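Local coordinates for protein 350aa long hypothetical aspartate-semialdehyde dehydrogenase (Sulfolobus tokodaii, PDB 2EP5) that probably catalyses the NADPH-dependent interconversion of malonyl-CoA and malonate semialdehyde, and belongs to the aspartate-semialdehyde dehydrogenase family, at residues Ala2-Thr13 with Pro28-Ala37; Val80-Glu91 with Lys102-Phe111. One frame throughout, in Å; residues are numbered along the deposited sequence.

Both interactions are neighbouring strand pairs of one parallel Rossmann sheet in the NAD(P)-binding domain, about 14 Å apart, centre to centre. In interaction 1, strand 5-10 pairs with 30-36; in interaction 2, strand 80-83 pairs with 103-106. Strands 5-10 and 80-83 are themselves neighbours, so the two contacts join edge to edge. Probable hydrogen bonds seal this seam, Leu10 N to Leu82 O (2.9 Å) and Leu10 O to Ala84 N (2.9 Å). Interaction 1 lies away from the predicted catalytic residues. Interaction 2 comes closer: the side chain of Asn107 is about 8 Å from that of Cys151, the predicted acyl-thioester nucleophile.

Interaction 1 of 2, residues Ala2-Thr13 with Pro28-Ala37; sequences ADKIKVSLLGST and PYLELVKVSA
Ile5, Val7 and Leu9 pair in parallel with Leu30, Leu32 and Val35, joining the first two strands of a Rossmann fold, the beta-alpha-beta unit whose connection is helix 15-24. The backbone bonds run from Ile5 N to Tyr29 O (2.7 Å) as far as Ser36 N to Leu9 O. Midway, a beta bulge, with Val33 as the extra residue, shifts the register by one: Val7 O accepts from Val33 N (3.0 Å), and Leu9 N then turns to Lys34 O.

Apolar contacts gather on the face carrying the three pairs. Val7 sets CG1 beside Leu30 CG, while Leu32, with CG anti to the backbone N (chi1 176°), swings CD1 against Leu9 CB (4.0 Å). Leu9 also meets Met20 and Val21 of helix 15-24, and Leu30 reaches Ile338 of helix 334-347. Near the strand starts, Ile5 CD1 lies 3.9 Å from Tyr29 CD2, the two side chains running alongside each other.

Lys6, Ser8, Glu31 and Lys34 take the other face. Lys6 and Glu31 lie side by side, pointing the same way, and form a salt bridge, Lys6 NZ to Glu31 OE1 at 3.6 Å. Lys34 turns its amine outward to Asp74 O. Ser36 OG bonds to Val68 O.

At the C-terminal ends, Gly11 opens the glycine-rich loop that in this fold commonly approaches the dinucleotide pyrophosphate. Ser12 N reaches Ser36 O nearly straight along the carbonyl (3.1 Å). Ser12 OG bonds to Ser36 O as well (2.8 Å), standing 44° above the carbonyl plane. An alanine here lacks the hydroxyl, so the Ser36 carbonyl would probably lose the second of its two Ser12 bonds and the turn its firmer hold on the strand end. Ser12 OG also touches Val35 CB, at 3.4 Å.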
loop_
_atom_site.group_PDB
_atom_site.type_symbol
_atom_site.label_atom_id
_atom_site.label_comp_id
_atom_site.label_asym_id
_atom_site.label_seq_id
_atom_site.Cartn_x
_atom_site.Cartn_y
_atom_site.Cartn_z
ATOM N N ALA A 2 -33.196 -5.864 -31.363
ATOM C CA ALA A 2 -32.230 -5.850 -32.498
ATOM C C ALA A 2 -31.839 -7.268 -32.901
ATOM O O ALA A 2 -32.108 -8.227 -32.176
ATOM C CB ALA A 2 -30.988 -5.058 -32.111
ATOM N N ASP A 3 -31.216 -7.397 -34.068
ATOM C CA ASP A 3 -30.777 -8.706 -34.535
ATOM C C ASP A 3 -29.455 -9.023 -33.861
ATOM O O ASP A 3 -28.452 -8.338 -34.076
ATOM C CB ASP A 3 -30.609 -8.716 -36.053
ATOM C CG ASP A 3 -31.928 -8.580 -36.781
ATOM O OD1 ASP A 3 -32.834 -9.403 -36.524
ATOM O OD2 ASP A 3 -32.054 -7.651 -37.607
ATOM N N LYS A 4 -29.463 -10.064 -33.039
ATOM C CA LYS A 4 -28.277 -10.463 -32.306
ATOM C C LYS A 4 -27.174 -11.122 -33.127
ATOM O O LYS A 4 -27.438 -11.858 -34.069
ATOM C CB LYS A 4 -28.674 -11.386 -31.150
ATOM C CG LYS A 4 -29.049 -10.647 -29.866
ATOM C CD LYS A 4 -30.254 -9.736 -30.049
ATOM C CE LYS A 4 -30.486 -8.855 -28.820
ATOM N NZ LYS A 4 -30.683 -9.627 -27.559
ATOM N N ILE A 5 -25.933 -10.825 -32.758
ATOM C CA ILE A 5 -24.758 -11.407 -33.392
ATOM C C ILE A 5 -24.178 -12.301 -32.300
ATOM O O ILE A 5 -23.807 -11.824 -31.225
ATOM C CB ILE A 5 -23.713 -10.331 -33.782
ATOM C CG1 ILE A 5 -24.214 -9.514 -34.971
ATOM C CG2 ILE A 5 -22.397 -10.985 -34.154
ATOM C CD1 ILE A 5 -25.453 -8.704 -34.688
ATOM N N LYS A 6 -24.121 -13.600 -32.570
ATOM C CA LYS A 6 -23.612 -14.558 -31.597
ATOM C C LYS A 6 -22.092 -14.583 -31.509
ATOM O O LYS A 6 -21.402 -14.757 -32.511
ATOM C CB LYS A 6 -24.151 -15.947 -31.932
ATOM C CG LYS A 6 -25.662 -16.035 -31.785
ATOM C CD LYS A 6 -26.197 -17.403 -32.155
ATOM C CE LYS A 6 -27.644 -17.552 -31.704
ATOM N NZ LYS A 6 -28.510 -16.413 -32.148
ATOM N N VAL A 7 -21.570 -14.410 -30.300
ATOM C CA VAL A 7 -20.126 -14.408 -30.098
ATOM C C VAL A 7 -19.655 -15.398 -29.033
ATOM O O VAL A 7 -20.424 -15.823 -28.167
ATOM C CB VAL A 7 -19.627 -12.995 -29.701
ATOM C CG1 VAL A 7 -20.090 -11.970 -30.736
ATOM C CG2 VAL A 7 -20.129 -12.625 -28.299
ATOM N N SER A 8 -18.389 -15.785 -29.120
ATOM C CA SER A 8 -17.803 -16.681 -28.133
ATOM C C SER A 8 -16.598 -15.924 -27.574
ATOM O O SER A 8 -16.129 -14.970 -28.189
ATOM C CB SER A 8 -17.356 -17.992 -28.778
ATOM O OG SER A 8 -16.232 -17.801 -29.604
ATOM N N LEU A 9 -16.102 -16.343 -26.415
ATOM C CA LEU A 9 -14.969 -15.668 -25.791
ATOM C C LEU A 9 -13.870 -16.620 -25.325
ATOM O O LEU A 9 -14.108 -17.491 -24.484
ATOM C CB LEU A 9 -15.459 -14.834 -24.605
ATOM C CG LEU A 9 -14.411 -14.048 -23.802
ATOM C CD1 LEU A 9 -13.765 -12.983 -24.687
ATOM C CD2 LEU A 9 -15.070 -13.406 -22.580
ATOM N N LEU A 10 -12.673 -16.451 -25.887
ATOM C CA LEU A 10 -11.510 -17.258 -25.520
ATOM C C LEU A 10 -10.785 -16.565 -24.358
ATOM O O LEU A 10 -10.683 -15.342 -24.332
ATOM C CB LEU A 10 -10.565 -17.401 -26.716
ATOM C CG LEU A 10 -10.802 -18.524 -27.744
ATOM C CD1 LEU A 10 -12.288 -18.715 -28.040
ATOM C CD2 LEU A 10 -10.041 -18.186 -29.007
ATOM N N GLY A 11 -10.286 -17.345 -23.403
ATOM C CA GLY A 11 -9.612 -16.758 -22.260
ATOM C C GLY A 11 -10.579 -15.827 -21.544
ATOM O O GLY A 11 -10.315 -14.634 -21.399
ATOM N N SER A 12 -11.704 -16.387 -21.102
ATOM C CA SER A 12 -12.758 -15.639 -20.425
ATOM C C SER A 12 -12.597 -15.608 -18.911
ATOM O O SER A 12 -13.335 -14.919 -18.215
ATOM C CB SER A 12 -14.115 -16.262 -20.751
ATOM O OG SER A 12 -14.193 -17.591 -20.252
ATOM N N THR A 13 -11.622 -16.358 -18.416
ATOM C CA THR A 13 -11.357 -16.471 -16.984
ATOM C C THR A 13 -10.444 -15.393 -16.393
ATOM O O THR A 13 -10.549 -15.069 -15.209
ATOM C CB THR A 13 -10.786 -17.882 -16.697
ATOM O OG1 THR A 13 -11.869 -18.814 -16.605
ATOM C CG2 THR A 13 -9.975 -17.911 -15.436
ATOM N N PRO A 28 -26.452 -4.690 -26.324
ATOM C CA PRO A 28 -27.637 -4.585 -27.188
ATOM C C PRO A 28 -27.804 -5.716 -28.214
ATOM O O PRO A 28 -28.843 -6.371 -28.242
ATOM C CB PRO A 28 -27.448 -3.226 -27.864
ATOM C CG PRO A 28 -26.771 -2.434 -26.816
ATOM C CD PRO A 28 -25.745 -3.395 -26.257
ATOM N N TYR A 29 -26.795 -5.938 -29.057
ATOM C CA TYR A 29 -26.881 -6.988 -30.076
ATOM C C TYR A 29 -25.835 -8.104 -30.031
ATOM O O TYR A 29 -26.010 -9.135 -30.677
ATOM C CB TYR A 29 -26.893 -6.376 -31.480
ATOM C CG TYR A 29 -25.838 -5.328 -31.731
ATOM C CD1 TYR A 29 -26.049 -4.001 -31.364
ATOM C CD2 TYR A 29 -24.637 -5.655 -32.358
ATOM C CE1 TYR A 29 -25.092 -3.026 -31.622
ATOM C CE2 TYR A 29 -23.674 -4.688 -32.620
ATOM C CZ TYR A 29 -23.909 -3.379 -32.252
ATOM O OH TYR A 29 -22.972 -2.411 -32.530
ATOM N N LEU A 30 -24.751 -7.904 -29.291
ATOM C CA LEU A 30 -23.718 -8.931 -29.175
ATOM C C LEU A 30 -24.164 -9.927 -28.105
ATOM O O LEU A 30 -24.209 -9.592 -26.927
ATOM C CB LEU A 30 -22.382 -8.289 -28.782
ATOM C CG LEU A 30 -21.296 -8.058 -29.842
ATOM C CD1 LEU A 30 -21.901 -7.747 -31.195
ATOM C CD2 LEU A 30 -20.383 -6.934 -29.376
ATOM N N GLU A 31 -24.496 -11.147 -28.519
ATOM C CA GLU A 31 -24.958 -12.182 -27.597
ATOM C C GLU A 31 -23.900 -13.240 -27.295
ATOM O O GLU A 31 -23.633 -14.126 -28.114
ATOM C CB GLU A 31 -26.212 -12.860 -28.156
ATOM C CG GLU A 31 -26.722 -14.038 -27.321
ATOM C CD GLU A 31 -28.086 -14.544 -27.782
ATOM O OE1 GLU A 31 -28.296 -14.674 -29.008
ATOM O OE2 GLU A 31 -28.947 -14.823 -26.916
ATOM N N LEU A 32 -23.314 -13.147 -26.107
ATOM C CA LEU A 32 -22.290 -14.087 -25.680
ATOM C C LEU A 32 -22.944 -15.429 -25.382
ATOM O O LEU A 32 -23.723 -15.558 -24.429
ATOM C CB LEU A 32 -21.574 -13.552 -24.438
ATOM C CG LEU A 32 -20.525 -14.459 -23.792
ATOM C CD1 LEU A 32 -19.442 -14.803 -24.809
ATOM C CD2 LEU A 32 -19.932 -13.759 -22.570
ATOM N N VAL A 33 -22.628 -16.428 -26.201
ATOM C CA VAL A 33 -23.209 -17.748 -26.032
ATOM C C VAL A 33 -22.196 -18.810 -25.653
ATOM O O VAL A 33 -22.576 -19.923 -25.293
ATOM C CB VAL A 33 -23.927 -18.202 -27.315
ATOM C CG1 VAL A 33 -24.977 -17.172 -27.709
ATOM C CG2 VAL A 33 -22.914 -18.405 -28.439
ATOM N N LYS A 34 -20.913 -18.471 -25.732
ATOM C CA LYS A 34 -19.858 -19.427 -25.393
ATOM C C LYS A 34 -18.603 -18.784 -24.813
ATOM O O LYS A 34 -18.080 -17.801 -25.340
ATOM C CB LYS A 34 -19.463 -20.262 -26.624
ATOM C CG LYS A 34 -20.499 -21.295 -27.038
ATOM C CD LYS A 34 -20.106 -22.005 -28.313
ATOM C CE LYS A 34 -21.100 -23.105 -28.628
ATOM N NZ LYS A 34 -20.709 -23.866 -29.838
ATOM N N VAL A 35 -18.130 -19.360 -23.715
ATOM C CA VAL A 35 -16.933 -18.883 -23.052
ATOM C C VAL A 35 -15.997 -20.070 -22.975
ATOM O O VAL A 35 -16.431 -21.211 -22.767
ATOM C CB VAL A 35 -17.224 -18.360 -21.625
ATOM C CG1 VAL A 35 -18.031 -17.086 -21.701
ATOM C CG2 VAL A 35 -17.974 -19.413 -20.823
ATOM N N SER A 36 -14.713 -19.793 -23.154
ATOM C CA SER A 36 -13.696 -20.823 -23.128
ATOM C C SER A 36 -12.673 -20.521 -22.051
ATOM O O SER A 36 -12.487 -19.371 -21.659
ATOM C CB SER A 36 -13.017 -20.895 -24.500
ATOM O OG SER A 36 -12.035 -21.908 -24.544
ATOM N N ALA A 37 -12.025 -21.573 -21.564
ATOM C CA ALA A 37 -11.008 -21.456 -20.532
ATOM C C ALA A 37 -10.083 -22.656 -20.678
ATOM O O ALA A 37 -10.115 -23.348 -21.701
ATOM C CB ALA A 37 -11.651 -21.448 -19.150
#

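Interaction 2 of 2, residues Val80-Glu91 with Lys102-Phe111; sequences VVLSALPNELAE and KIVVSNASPF
Val81 and Ser83 bind strand 103-106 through parallel backbone hydrogen bonds, in a second beta-alpha-beta unit of the Rossmann fold. Val81 N donates to Ile103 O (2.8 Å) and its O accepts from Val105 N; Ser83 N reaches Val105 O by a more bent bond, 141° at the hydrogen, and Asn107 N closes the series on Ser83 O.

Val80 CG1 sits against Val105 CG2 (4.0 Å). Leu82 runs alongside Val105 on one face, CD2 at its CB; on the face of Val81 and Val104, the Lys102 chain crosses Val81 at about a right angle, its CD touching Val81 CG2, and its amine reaches Val78 O and His75 O.

Ser83 and Ser106 meet CB to CB at 3.5 Å. Ser83 OG stands opposite its own backbone N (chi1 -177°), which sends it with Ser106 OG to the shared Glu94 carboxylate. Ser106 OG also accepts from Ala108 N (3.0 Å), an ST turn that bends the chain as it leaves the strand.

Beyond the turn, the chain lies against the start of helix 87-99. Ala108 CB presses on Ala90 CB at 3.4 Å, Pro110 CG touches Asn87 O, and Glu91 CG touches Phe111 CE2 (3.7 Å), its carboxylate inclined 66° to the ring.

Helix 87-99 covers one face through Leu97 and Val98 on Val104; on the other, Val341 of helix 334-347 and Met20 of helix 15-24 meet Leu82, and strand 5-10 flanks 80-83.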
loop_
_atom_site.group_PDB
_atom_site.type_symbol
_atom_site.label_atom_id
_atom_site.label_comp_id
_atom_site.label_asym_id
_atom_site.label_seq_id
_atom_site.Cartn_x
_atom_site.Cartn_y
_atom_site.Cartn_z
ATOM N N VAL A 80 -18.838 -14.598 -34.453
ATOM C CA VAL A 80 -17.507 -14.026 -34.276
ATOM C C VAL A 80 -16.866 -14.558 -33.003
ATOM O O VAL A 80 -17.525 -14.708 -31.976
ATOM C CB VAL A 80 -17.562 -12.485 -34.179
ATOM C CG1 VAL A 80 -16.158 -11.920 -33.975
ATOM C CG2 VAL A 80 -18.191 -11.910 -35.431
ATOM N N VAL A 81 -15.581 -14.861 -33.074
ATOM C CA VAL A 81 -14.868 -15.354 -31.911
ATOM C C VAL A 81 -14.001 -14.226 -31.382
ATOM O O VAL A 81 -13.194 -13.661 -32.121
ATOM C CB VAL A 81 -13.958 -16.531 -32.257
ATOM C CG1 VAL A 81 -13.286 -17.045 -30.993
ATOM C CG2 VAL A 81 -14.760 -17.634 -32.917
ATOM N N LEU A 82 -14.198 -13.879 -30.113
ATOM C CA LEU A 82 -13.408 -12.833 -29.476
ATOM C C LEU A 82 -12.364 -13.559 -28.639
ATOM O O LEU A 82 -12.630 -14.637 -28.114
ATOM C CB LEU A 82 -14.286 -11.957 -28.582
ATOM C CG LEU A 82 -15.584 -11.419 -29.187
ATOM C CD1 LEU A 82 -16.126 -10.357 -28.255
ATOM C CD2 LEU A 82 -15.352 -10.829 -30.568
ATOM N N SER A 83 -11.180 -12.975 -28.510
ATOM C CA SER A 83 -10.114 -13.626 -27.766
ATOM C C SER A 83 -9.363 -12.737 -26.787
ATOM O O SER A 83 -8.958 -11.617 -27.115
ATOM C CB SER A 83 -9.112 -14.246 -28.744
ATOM O OG SER A 83 -8.096 -14.953 -28.052
ATOM N N ALA A 84 -9.180 -13.265 -25.581
ATOM C CA ALA A 84 -8.453 -12.579 -24.526
ATOM C C ALA A 84 -7.425 -13.570 -23.998
ATOM O O ALA A 84 -6.970 -13.466 -22.866
ATOM C CB ALA A 84 -9.399 -12.161 -23.414
ATOM N N LEU A 85 -7.076 -14.541 -24.838
ATOM C CA LEU A 85 -6.097 -15.565 -24.483
ATOM C C LEU A 85 -4.736 -14.983 -24.111
ATOM O O LEU A 85 -4.354 -13.902 -24.572
ATOM C CB LEU A 85 -5.897 -16.522 -25.655
ATOM C CG LEU A 85 -7.055 -17.421 -26.067
ATOM C CD1 LEU A 85 -6.813 -17.927 -27.497
ATOM C CD2 LEU A 85 -7.193 -18.579 -25.076
ATOM N N PRO A 86 -3.990 -15.687 -23.250
ATOM C CA PRO A 86 -2.680 -15.119 -22.919
ATOM C C PRO A 86 -1.780 -15.169 -24.165
ATOM O O PRO A 86 -1.920 -16.051 -25.020
ATOM C CB PRO A 86 -2.186 -16.004 -21.763
ATOM C CG PRO A 86 -2.989 -17.277 -21.887
ATOM C CD PRO A 86 -4.346 -16.794 -22.342
ATOM N N ASN A 87 -0.876 -14.202 -24.261
ATOM C CA ASN A 87 0.038 -14.083 -25.390
ATOM C C ASN A 87 0.769 -15.371 -25.779
ATOM O O ASN A 87 0.921 -15.663 -26.965
ATOM C CB ASN A 87 1.057 -12.964 -25.108
ATOM C CG ASN A 87 0.420 -11.577 -25.081
ATOM O OD1 ASN A 87 0.991 -10.619 -24.540
ATOM N ND2 ASN A 87 -0.760 -11.462 -25.679
ATOM N N GLU A 88 1.209 -16.145 -24.795
ATOM C CA GLU A 88 1.946 -17.381 -25.076
ATOM C C GLU A 88 1.106 -18.559 -25.577
ATOM O O GLU A 88 1.653 -19.615 -25.887
ATOM C CB GLU A 88 2.726 -17.829 -23.838
ATOM C CG GLU A 88 2.823 -16.781 -22.747
ATOM C CD GLU A 88 1.471 -16.448 -22.132
ATOM O OE1 GLU A 88 0.819 -17.361 -21.567
ATOM O OE2 GLU A 88 1.064 -15.270 -22.219
ATOM N N LEU A 89 -0.210 -18.393 -25.666
ATOM C CA LEU A 89 -1.061 -19.491 -26.132
ATOM C C LEU A 89 -1.915 -19.117 -27.333
ATOM O O LEU A 89 -2.420 -19.983 -28.039
ATOM C CB LEU A 89 -1.991 -19.953 -25.005
ATOM C CG LEU A 89 -1.343 -20.402 -23.694
ATOM C CD1 LEU A 89 -2.416 -20.674 -22.639
ATOM C CD2 LEU A 89 -0.509 -21.645 -23.950
ATOM N N ALA A 90 -2.065 -17.821 -27.564
ATOM C CA ALA A 90 -2.902 -17.324 -28.641
ATOM C C ALA A 90 -2.556 -17.693 -30.083
ATOM O O ALA A 90 -3.460 -17.955 -30.870
ATOM C CB ALA A 90 -3.025 -15.801 -28.523
ATOM N N GLU A 91 -1.274 -17.708 -30.441
ATOM C CA GLU A 91 -0.903 -17.994 -31.826
ATOM C C GLU A 91 -1.494 -19.273 -32.407
ATOM O O GLU A 91 -2.274 -19.219 -33.354
ATOM C CB GLU A 91 0.620 -18.012 -32.008
ATOM C CG GLU A 91 1.020 -17.801 -33.479
ATOM C CD GLU A 91 2.521 -17.815 -33.725
ATOM O OE1 GLU A 91 3.265 -17.181 -32.953
ATOM O OE2 GLU A 91 2.959 -18.447 -34.710
ATOM N N LYS A 102 -13.107 -19.323 -39.177
ATOM C CA LYS A 102 -13.682 -18.468 -38.138
ATOM C C LYS A 102 -13.208 -17.024 -38.225
ATOM O O LYS A 102 -12.075 -16.761 -38.634
ATOM C CB LYS A 102 -13.324 -19.006 -36.750
ATOM C CG LYS A 102 -13.941 -20.353 -36.405
ATOM C CD LYS A 102 -15.361 -20.222 -35.866
ATOM C CE LYS A 102 -16.333 -19.689 -36.895
ATOM N NZ LYS A 102 -17.692 -19.565 -36.321
ATOM N N ILE A 103 -14.089 -16.093 -37.861
ATOM C CA ILE A 103 -13.734 -14.674 -37.819
ATOM C C ILE A 103 -13.263 -14.442 -36.372
ATOM O O ILE A 103 -14.042 -14.590 -35.425
ATOM C CB ILE A 103 -14.944 -13.759 -38.086
ATOM C CG1 ILE A 103 -15.431 -13.933 -39.529
ATOM C CG2 ILE A 103 -14.555 -12.309 -37.823
ATOM C CD1 ILE A 103 -16.616 -13.064 -39.880
ATOM N N VAL A 104 -11.988 -14.098 -36.206
ATOM C CA VAL A 104 -11.422 -13.885 -34.879
ATOM C C VAL A 104 -10.953 -12.454 -34.634
ATOM O O VAL A 104 -10.241 -11.877 -35.463
ATOM C CB VAL A 104 -10.206 -14.821 -34.641
ATOM C CG1 VAL A 104 -9.649 -14.620 -33.241
ATOM C CG2 VAL A 104 -10.607 -16.270 -34.855
ATOM N N VAL A 105 -11.357 -11.896 -33.491
ATOM C CA VAL A 105 -10.960 -10.549 -33.065
ATOM C C VAL A 105 -10.275 -10.782 -31.717
ATOM O O VAL A 105 -10.917 -11.174 -30.733
ATOM C CB VAL A 105 -12.171 -9.614 -32.868
ATOM C CG1 VAL A 105 -11.689 -8.216 -32.489
ATOM C CG2 VAL A 105 -12.996 -9.550 -34.139
ATOM N N SER A 106 -8.970 -10.539 -31.677
ATOM C CA SER A 106 -8.186 -10.805 -30.480
ATOM C C SER A 106 -7.317 -9.670 -29.959
ATOM O O SER A 106 -6.794 -8.866 -30.741
ATOM C CB SER A 106 -7.304 -12.028 -30.753
ATOM O OG SER A 106 -6.217 -12.091 -29.854
ATOM N N ASN A 107 -7.162 -9.598 -28.635
ATOM C CA ASN A 107 -6.307 -8.570 -28.062
ATOM C C ASN A 107 -4.980 -9.148 -27.576
ATOM O O ASN A 107 -4.219 -8.480 -26.884
ATOM C CB ASN A 107 -7.027 -7.759 -26.953
ATOM C CG ASN A 107 -7.670 -8.627 -25.863
ATOM O OD1 ASN A 107 -8.821 -8.388 -25.477
ATOM N ND2 ASN A 107 -6.935 -9.604 -25.349
ATOM N N ALA A 108 -4.701 -10.392 -27.955
ATOM C CA ALA A 108 -3.438 -11.043 -27.595
ATOM C C ALA A 108 -2.392 -10.596 -28.616
ATOM O O ALA A 108 -2.717 -10.352 -29.774
ATOM C CB ALA A 108 -3.589 -12.555 -27.626
ATOM N N SER A 109 -1.138 -10.515 -28.187
ATOM C CA SER A 109 -0.031 -10.050 -29.033
ATOM C C SER A 109 0.321 -10.744 -30.366
ATOM O O SER A 109 0.691 -10.071 -31.329
ATOM C CB SER A 109 1.232 -9.955 -28.180
ATOM O OG SER A 109 1.569 -11.222 -27.669
ATOM N N PRO A 110 0.231 -12.083 -30.445
ATOM C CA PRO A 110 0.574 -12.738 -31.717
ATOM C C PRO A 110 -0.135 -12.160 -32.952
ATOM O O PRO A 110 -1.341 -11.910 -32.926
ATOM C CB PRO A 110 0.199 -14.196 -31.461
ATOM C CG PRO A 110 0.488 -14.350 -29.989
ATOM C CD PRO A 110 -0.118 -13.081 -29.420
ATOM N N PHE A 111 0.634 -11.932 -34.016
ATOM C CA PHE A 111 0.112 -11.395 -35.272
ATOM C C PHE A 111 -0.161 -9.890 -35.295
ATOM O O PHE A 111 -0.402 -9.327 -36.363
ATOM C CB PHE A 111 -1.180 -12.117 -35.671
ATOM C CG PHE A 111 -0.986 -13.556 -36.043
ATOM C CD1 PHE A 111 -0.269 -13.903 -37.186
ATOM C CD2 PHE A 111 -1.524 -14.570 -35.249
ATOM C CE1 PHE A 111 -0.089 -15.242 -37.538
ATOM C CE2 PHE A 111 -1.351 -15.909 -35.588
ATOM C CZ PHE A 111 -0.628 -16.246 -36.739
#